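Local coordinates for protein plasma serine protease inhibitor (Homo sapiens, PDB 3DY0) that inhibits serine proteases of blood plasma and other body fluids in a heparin-dependent manner, binding irreversibly to their active-site serine, at residues S39-S44 with K69-G74; Q76-E81 with L91-A96; T124-R127 with G131-K134. All coordinates share one frame; numbering follows the deposited sequence.

Contact 1: residues S39-S44 with K69-G74; sequences SLAMLS and KELHRG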
loop_
_atom_site.group_PDB
_atom_site.type_symbol
_atom_site.label_atom_id
_atom_site.label_comp_id
_atom_site.label_asym_id
_atom_site.label_seq_id
_atom_site.Cartn_x
_atom_site.Cartn_y
_atom_site.Cartn_z
ATOM N N SER A 39 -7.080 -6.609 1.981
ATOM C CA SER A 39 -7.435 -6.934 3.363
ATOM C C SER A 39 -8.895 -6.603 3.651
ATOM O O SER A 39 -9.594 -7.372 4.307
ATOM C CB SER A 39 -6.536 -6.171 4.342
ATOM O OG SER A 39 -5.188 -6.598 4.232
ATOM N N LEU A 40 -9.352 -5.455 3.161
ATOM C CA LEU A 40 -10.735 -5.045 3.366
ATOM C C LEU A 40 -11.689 -5.964 2.598
ATOM O O LEU A 40 -12.779 -6.284 3.078
ATOM C CB LEU A 40 -10.921 -3.590 2.928
ATOM C CG LEU A 40 -10.395 -2.555 3.926
ATOM C CD1 LEU A 40 -10.435 -1.171 3.296
ATOM C CD2 LEU A 40 -11.247 -2.586 5.194
ATOM N N ALA A 41 -11.282 -6.384 1.401
ATOM C CA ALA A 41 -12.107 -7.283 0.605
ATOM C C ALA A 41 -12.265 -8.622 1.335
ATOM O O ALA A 41 -13.356 -9.187 1.386
ATOM C CB ALA A 41 -11.473 -7.501 -0.762
ATOM N N MET A 42 -11.174 -9.136 1.897
ATOM C CA MET A 42 -11.243 -10.393 2.635
ATOM C C MET A 42 -12.124 -10.215 3.866
ATOM O O MET A 42 -12.925 -11.088 4.208
ATOM C CB MET A 42 -9.840 -10.844 3.056
ATOM C CG MET A 42 -8.974 -11.279 1.882
ATOM S SD MET A 42 -7.405 -12.018 2.380
ATOM C CE MET A 42 -6.626 -10.612 3.227
ATOM N N LEU A 43 -11.973 -9.077 4.530
ATOM C CA LEU A 43 -12.762 -8.790 5.720
ATOM C C LEU A 43 -14.254 -8.790 5.383
ATOM O O LEU A 43 -15.072 -9.268 6.171
ATOM C CB LEU A 43 -12.349 -7.436 6.310
ATOM C CG LEU A 43 -13.058 -6.961 7.581
ATOM C CD1 LEU A 43 -12.896 -7.997 8.692
ATOM C CD2 LEU A 43 -12.473 -5.624 8.014
ATOM N N SER A 44 -14.610 -8.276 4.207
ATOM C CA SER A 44 -16.015 -8.228 3.807
ATOM C C SER A 44 -16.625 -9.619 3.633
ATOM O O SER A 44 -17.842 -9.778 3.725
ATOM C CB SER A 44 -16.195 -7.419 2.511
ATOM O OG SER A 44 -15.831 -8.156 1.353
ATOM N N LYS A 69 -19.130 -9.529 -6.584
ATOM C CA LYS A 69 -18.595 -10.753 -7.165
ATOM C C LYS A 69 -17.330 -10.429 -7.952
ATOM O O LYS A 69 -16.331 -11.150 -7.869
ATOM C CB LYS A 69 -19.631 -11.395 -8.094
ATOM C CG LYS A 69 -19.126 -12.610 -8.860
ATOM C CD LYS A 69 -20.179 -13.099 -9.847
ATOM C CE LYS A 69 -19.656 -14.238 -10.708
ATOM N NZ LYS A 69 -20.682 -14.701 -11.690
ATOM N N GLU A 70 -17.375 -9.336 -8.706
ATOM C CA GLU A 70 -16.241 -8.911 -9.514
ATOM C C GLU A 70 -15.066 -8.497 -8.642
ATOM O O GLU A 70 -13.910 -8.675 -9.023
ATOM C CB GLU A 70 -16.650 -7.750 -10.426
ATOM C CG GLU A 70 -15.524 -7.168 -11.277
ATOM C CD GLU A 70 -14.787 -8.218 -12.093
ATOM O OE1 GLU A 70 -15.447 -9.136 -12.624
ATOM O OE2 GLU A 70 -13.547 -8.116 -12.214
ATOM N N LEU A 71 -15.363 -7.936 -7.475
ATOM C CA LEU A 71 -14.306 -7.516 -6.561
ATOM C C LEU A 71 -13.436 -8.720 -6.212
ATOM O O LEU A 71 -12.214 -8.686 -6.368
ATOM C CB LEU A 71 -14.907 -6.933 -5.275
ATOM C CG LEU A 71 -13.923 -6.632 -4.135
ATOM C CD1 LEU A 71 -12.987 -5.509 -4.539
ATOM C CD2 LEU A 71 -14.691 -6.253 -2.872
ATOM N N HIS A 72 -14.076 -9.786 -5.745
ATOM C CA HIS A 72 -13.350 -10.989 -5.363
ATOM C C HIS A 72 -12.753 -11.715 -6.555
ATOM O O HIS A 72 -11.635 -12.212 -6.473
ATOM C CB HIS A 72 -14.260 -11.930 -4.571
ATOM C CG HIS A 72 -14.817 -11.316 -3.326
ATOM N ND1 HIS A 72 -14.017 -10.802 -2.325
ATOM C CD2 HIS A 72 -16.095 -11.118 -2.924
ATOM C CE1 HIS A 72 -14.780 -10.313 -1.363
ATOM N NE2 HIS A 72 -16.045 -10.492 -1.701
ATOM N N ARG A 73 -13.493 -11.776 -7.661
ATOM C CA ARG A 73 -12.992 -12.447 -8.858
ATOM C C ARG A 73 -11.724 -11.748 -9.341
ATOM O O ARG A 73 -10.756 -12.401 -9.735
ATOM C CB ARG A 73 -14.044 -12.416 -9.971
ATOM C CG ARG A 73 -13.685 -13.269 -11.183
ATOM C CD ARG A 73 -14.269 -12.687 -12.460
ATOM N NE ARG A 73 -13.643 -11.411 -12.805
ATOM C CZ ARG A 73 -12.368 -11.273 -13.155
ATOM N NH1 ARG A 73 -11.884 -10.073 -13.446
ATOM N NH2 ARG A 73 -11.577 -12.336 -13.224
ATOM N N GLY A 74 -11.736 -10.418 -9.307
ATOM C CA GLY A 74 -10.580 -9.649 -9.736
ATOM C C GLY A 74 -9.354 -9.927 -8.884
ATOM O O GLY A 74 -8.250 -10.080 -9.408
HETATM O O HOH W 1 -17.884 -9.737 0.260
#
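Ala41 and His72 mark the approach of two helical segments, their CA atoms 7.1 Å apart. The axes of 39-44 and 69-74 come within 10.6 Å and run at 125° to each other, closer to antiparallel than to parallel. At this approach Ala41 and Ser44 meet Leu71 and the His72 ring. The Ala41 methyl, CB, packs on Leu71 CD2 at 4.0 Å. Beside it, the His72 ring turns its edge to the helix: CE1 lies 3.3 Å from Ala41 O and 3.6 Å from Ser44 OG, both in the ring plane. With chi1 at 78°, Ser44 OG lies between its own N and carbonyl carbon, where it donates to Ala41 O one turn back (2.7 Å). The same hydroxyl accepts from a water that also bonds His72 NE2 at 2.8 Å, so a single bound water carries the polar link between the helices. The other ring nitrogen, ND1, is bonded to Tyr117 OH, which leaves both nitrogens partnered and the ring rotation fixed. Leu56 of helix 49-58 touches Ser44 and Leu71. The whole is a water-bridged helix-helix packing in the helical part of the serpin fold, joining helices 33-45 and 65-81.

Contact 2: residues Q76-E81 with L91-A96; sequences QQLLQE and LSLGNA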
loop_
_atom_site.group_PDB
_atom_site.type_symbol
_atom_site.label_atom_id
_atom_site.label_comp_id
_atom_site.label_asym_id
_atom_site.label_seq_id
_atom_site.Cartn_x
_atom_site.Cartn_y
_atom_site.Cartn_z
ATOM N N GLN A 76 -8.878 -12.629 -7.021
ATOM C CA GLN A 76 -8.505 -14.031 -7.191
ATOM C C GLN A 76 -7.655 -14.160 -8.459
ATOM O O GLN A 76 -6.655 -14.881 -8.484
ATOM C CB GLN A 76 -9.756 -14.905 -7.316
ATOM C CG GLN A 76 -9.453 -16.375 -7.546
ATOM C CD GLN A 76 -10.692 -17.170 -7.911
ATOM O OE1 GLN A 76 -11.430 -16.800 -8.824
ATOM N NE2 GLN A 76 -10.924 -18.269 -7.201
ATOM N N GLN A 77 -8.053 -13.453 -9.511
ATOM C CA GLN A 77 -7.320 -13.491 -10.773
ATOM C C GLN A 77 -5.912 -12.933 -10.579
ATOM O O GLN A 77 -4.940 -13.475 -11.100
ATOM C CB GLN A 77 -8.063 -12.673 -11.834
ATOM C CG GLN A 77 -7.394 -12.662 -13.201
ATOM C CD GLN A 77 -8.092 -11.733 -14.177
ATOM O OE1 GLN A 77 -9.304 -11.816 -14.368
ATOM N NE2 GLN A 77 -7.328 -10.842 -14.799
ATOM N N LEU A 78 -5.810 -11.845 -9.822
ATOM C CA LEU A 78 -4.526 -11.211 -9.556
ATOM C C LEU A 78 -3.584 -12.168 -8.833
ATOM O O LEU A 78 -2.420 -12.307 -9.204
ATOM C CB LEU A 78 -4.732 -9.949 -8.716
ATOM C CG LEU A 78 -3.469 -9.226 -8.235
ATOM C CD1 LEU A 78 -2.620 -8.801 -9.429
ATOM C CD2 LEU A 78 -3.869 -8.014 -7.407
ATOM N N LEU A 79 -4.090 -12.819 -7.792
ATOM C CA LEU A 79 -3.288 -13.762 -7.024
ATOM C C LEU A 79 -2.843 -14.947 -7.876
ATOM O O LEU A 79 -1.700 -15.390 -7.775
ATOM C CB LEU A 79 -4.073 -14.245 -5.803
ATOM C CG LEU A 79 -4.285 -13.166 -4.733
ATOM C CD1 LEU A 79 -5.298 -13.642 -3.701
ATOM C CD2 LEU A 79 -2.950 -12.839 -4.065
ATOM N N GLN A 80 -3.744 -15.450 -8.713
ATOM C CA GLN A 80 -3.420 -16.577 -9.578
ATOM C C GLN A 80 -2.389 -16.169 -10.623
ATOM O O GLN A 80 -1.490 -16.943 -10.954
ATOM C CB GLN A 80 -4.686 -17.103 -10.263
ATOM C CG GLN A 80 -5.681 -17.737 -9.301
ATOM C CD GLN A 80 -6.938 -18.229 -9.993
ATOM O OE1 GLN A 80 -7.836 -18.779 -9.353
ATOM N NE2 GLN A 80 -7.010 -18.033 -11.302
ATOM N N GLU A 81 -2.520 -14.950 -11.136
ATOM C CA GLU A 81 -1.591 -14.441 -12.137
ATOM C C GLU A 81 -0.189 -14.341 -11.550
ATOM O O GLU A 81 0.796 -14.615 -12.232
ATOM C CB GLU A 81 -2.041 -13.068 -12.642
ATOM C CG GLU A 81 -3.161 -13.125 -13.671
ATOM C CD GLU A 81 -3.619 -11.747 -14.113
ATOM O OE1 GLU A 81 -4.411 -11.662 -15.077
ATOM O OE2 GLU A 81 -3.194 -10.749 -13.493
ATOM N N LEU A 91 7.420 -9.856 -7.801
ATOM C CA LEU A 91 6.219 -9.336 -7.166
ATOM C C LEU A 91 5.458 -10.480 -6.524
ATOM O O LEU A 91 4.960 -11.375 -7.212
ATOM C CB LEU A 91 5.316 -8.626 -8.178
ATOM C CG LEU A 91 3.988 -8.141 -7.580
ATOM C CD1 LEU A 91 4.257 -7.248 -6.366
ATOM C CD2 LEU A 91 3.194 -7.384 -8.635
ATOM N N SER A 92 5.379 -10.448 -5.197
ATOM C CA SER A 92 4.680 -11.476 -4.438
ATOM C C SER A 92 3.553 -10.840 -3.632
ATOM O O SER A 92 3.716 -9.753 -3.080
ATOM C CB SER A 92 5.658 -12.182 -3.494
ATOM O OG SER A 92 5.005 -13.181 -2.732
ATOM N N LEU A 93 2.413 -11.521 -3.571
ATOM C CA LEU A 93 1.256 -11.025 -2.829
ATOM C C LEU A 93 0.581 -12.243 -2.205
ATOM O O LEU A 93 0.290 -13.213 -2.903
ATOM C CB LEU A 93 0.295 -10.326 -3.793
ATOM C CG LEU A 93 -0.955 -9.637 -3.240
ATOM C CD1 LEU A 93 -0.561 -8.479 -2.341
ATOM C CD2 LEU A 93 -1.804 -9.140 -4.411
ATOM N N GLY A 94 0.333 -12.202 -0.900
ATOM C CA GLY A 94 -0.289 -13.349 -0.259
ATOM C C GLY A 94 -1.108 -13.043 0.977
ATOM O O GLY A 94 -1.046 -11.942 1.528
ATOM N N ASN A 95 -1.860 -14.046 1.421
ATOM C CA ASN A 95 -2.741 -13.916 2.575
ATOM C C ASN A 95 -2.652 -15.112 3.511
ATOM O O ASN A 95 -2.373 -16.231 3.078
ATOM C CB ASN A 95 -4.172 -13.767 2.073
ATOM C CG ASN A 95 -4.308 -12.632 1.092
ATOM O OD1 ASN A 95 -4.086 -11.479 1.448
ATOM N ND2 ASN A 95 -4.653 -12.949 -0.155
ATOM N N ALA A 96 -2.905 -14.869 4.792
ATOM C CA ALA A 96 -2.851 -15.933 5.785
ATOM C C ALA A 96 -3.754 -15.623 6.965
ATOM O O ALA A 96 -3.970 -14.464 7.316
ATOM C CB ALA A 96 -1.416 -16.120 6.271
#
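The carboxamide of Asn95 is the flat group that touches across this contact, and Leu79 CD1 meets it at the nitrogen end, 3.7 Å from ND2. The two side chains cross at about a right angle. Two more flat groups meet within the helix: Gln77 NE2 reaches Glu81 OE1 over 3.0 Å, one turn along, coming from above the carboxylate, 52° out of its plane. The Asn95 amide is held at both ends by residues beyond the two segments, with OD1 bonded to Asn165 ND2 and ND2 to Tyr117 O. Its contact with Leu79 is thus van der Waals contact of a methyl with an amide whose polar ends are bonded to other residues.

The axes of segments 76-81 and 91-96 come within 8.8 Å at 125°, and the nearest CA atoms are those of Leu79 and Leu93, 6.8 Å apart. Leu79 forks over the strand: while CD1 goes to Asn95, CD2 lies 3.5 Å from Leu93 O and 3.9 Å from Leu93 CG. Its CG stands anti to the carbonyl carbon (chi1 -69°), and this carries both methyls nearer the strand than the CB direction alone would suggest. Leu93 sends its own CD2 to Leu78 CD2 at 3.8 Å, again crossing at about a right angle. Met38 of helix 33-45 covers Leu79, Leu93 and Asn95 together, and Leu78 and Leu91 also touch a bound peptide, consistent with the C-terminal fragment left by cleavage.

Chemically, segment 76-81 meets the strand through the methyls of Leu78 and Leu79, whereas the buried amide among them spends its hydrogen bonds on the neighbouring strand 159-172 and the C-terminal residue of helix 107-117.

Contact 3: residues T124-R127 with G131-K134; sequences TNFR and GAMK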
loop_
_atom_site.group_PDB
_atom_site.type_symbol
_atom_site.label_atom_id
_atom_site.label_comp_id
_atom_site.label_asym_id
_atom_site.label_seq_id
_atom_site.Cartn_x
_atom_site.Cartn_y
_atom_site.Cartn_z
ATOM N N THR A 124 -2.709 -20.840 16.066
ATOM C CA THR A 124 -1.923 -19.928 16.893
ATOM C C THR A 124 -2.432 -19.885 18.327
ATOM O O THR A 124 -3.636 -19.821 18.567
ATOM C CB THR A 124 -1.964 -18.487 16.325
ATOM O OG1 THR A 124 -1.368 -18.468 15.023
ATOM C CG2 THR A 124 -1.212 -17.525 17.241
ATOM N N ASN A 125 -1.506 -19.927 19.280
ATOM C CA ASN A 125 -1.878 -19.855 20.684
ATOM C C ASN A 125 -1.734 -18.405 21.129
ATOM O O ASN A 125 -0.662 -17.983 21.564
ATOM C CB ASN A 125 -0.979 -20.756 21.532
ATOM C CG ASN A 125 -1.161 -20.517 23.014
ATOM O OD1 ASN A 125 -2.253 -20.171 23.464
ATOM N ND2 ASN A 125 -0.093 -20.706 23.784
ATOM N N PHE A 126 -2.821 -17.650 21.007
ATOM C CA PHE A 126 -2.821 -16.239 21.363
ATOM C C PHE A 126 -2.717 -15.942 22.852
ATOM O O PHE A 126 -2.528 -14.791 23.241
ATOM C CB PHE A 126 -4.053 -15.552 20.769
ATOM C CG PHE A 126 -3.924 -15.249 19.299
ATOM C CD1 PHE A 126 -3.019 -14.287 18.856
ATOM C CD2 PHE A 126 -4.686 -15.932 18.360
ATOM C CE1 PHE A 126 -2.878 -14.009 17.495
ATOM C CE2 PHE A 126 -4.553 -15.663 16.993
ATOM C CZ PHE A 126 -3.644 -14.698 16.563
ATOM N N ARG A 127 -2.840 -16.969 23.687
ATOM C CA ARG A 127 -2.712 -16.764 25.126
ATOM C C ARG A 127 -1.246 -16.446 25.382
ATOM O O ARG A 127 -0.897 -15.769 26.352
ATOM C CB ARG A 127 -3.113 -18.025 25.892
ATOM C CG ARG A 127 -4.580 -18.379 25.764
ATOM N N GLY A 131 4.759 -15.464 22.024
ATOM C CA GLY A 131 4.912 -16.514 21.034
ATOM C C GLY A 131 4.102 -16.252 19.779
ATOM O O GLY A 131 4.546 -16.576 18.680
ATOM N N ALA A 132 2.917 -15.672 19.942
ATOM C CA ALA A 132 2.052 -15.369 18.803
ATOM C C ALA A 132 2.702 -14.298 17.934
ATOM O O ALA A 132 2.700 -14.394 16.703
ATOM C CB ALA A 132 0.687 -14.894 19.291
ATOM N N MET A 133 3.260 -13.275 18.574
ATOM C CA MET A 133 3.919 -12.208 17.834
ATOM C C MET A 133 5.123 -12.739 17.075
ATOM O O MET A 133 5.360 -12.357 15.930
ATOM C CB MET A 133 4.366 -11.081 18.772
ATOM C CG MET A 133 3.242 -10.188 19.264
ATOM S SD MET A 133 3.861 -8.657 20.001
ATOM C CE MET A 133 4.372 -9.278 21.615
ATOM N N LYS A 134 5.891 -13.622 17.706
ATOM C CA LYS A 134 7.060 -14.177 17.046
ATOM C C LYS A 134 6.650 -14.994 15.825
ATOM O O LYS A 134 7.237 -14.861 14.752
ATOM C CB LYS A 134 7.858 -15.055 18.014
ATOM C CG LYS A 134 9.098 -15.673 17.388
ATOM C CD LYS A 134 9.882 -16.483 18.406
ATOM C CE LYS A 134 11.110 -17.113 17.778
ATOM N NZ LYS A 134 10.748 -18.034 16.667
#
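Ala132 presses its CB methyl into a corner made by Thr124 and Phe126, 3.8 Å from Thr124 CG2 and also 3.8 Å from Phe126 CD1. The ring receives this methyl obliquely. One face carries Thr124 CG2, which stands 3.7 Å above the ring plane over the centre, so the threonine methyl is shared between the aromatic face and the alanine. On the loop side, the torsions of Thr124 and Phe126 place the groups. In Thr124, CG2 is anti to the backbone N and points to the ring, while OG1 (chi1 -63°) is directed elsewhere, to a hydrogen bond with Gln135 OE1 on the same helix as Ala132. In Phe126, the CB leaves in the direction away from the helix, and the ring nonetheless swings back to reach it.

The backbone between these residues is shaped by Asn125. Its OD1 accepts from Arg127 N at 3.3 Å in an Asx turn, with the donor lying 63° out of the carbonyl plane, so the bond uses neither lone pair directly. A weak bond from Phe126 N to Thr124 O, at 3.4 Å, accompanies it, and Phe126 N has a further partner in Asp100 OD1. Leu155 touches both Phe126 and Ala132, and strand 159-172 contributes Ala159 and Ile162 against the ring. Asp128 OD1 also bonds the backbone N of Gly131, the residue just before Ala132.

The chemistry is therefore divided: methyl and aromatic carbon carry the direct contact, while polar atoms hold the turn that leads from strand 120-123 into helix 129-143.

In the fold
Contacts 1 and 2 share helix 65-81: its earlier part meets helix 33-45 and its later part meets strand 90-99. Their centres are 12 Å apart, and they touch where Met42 CE lies 3.2 Å from Asn95 OD1. Tyr117 ties them further, since its OH serves His72 and its carbonyl oxygen Asn95. Contact 3 stands apart, its centre about 25 Å from that of contact 2 and 27 Å from that of contact 1; there the loop before helix 129-143 packs through Phe126 on strand 159-172 of the same large sheet. None of the three includes Asn213, Lys249 or Lys253, the residues lining the glycan pocket, two of which lie on helix 248-257.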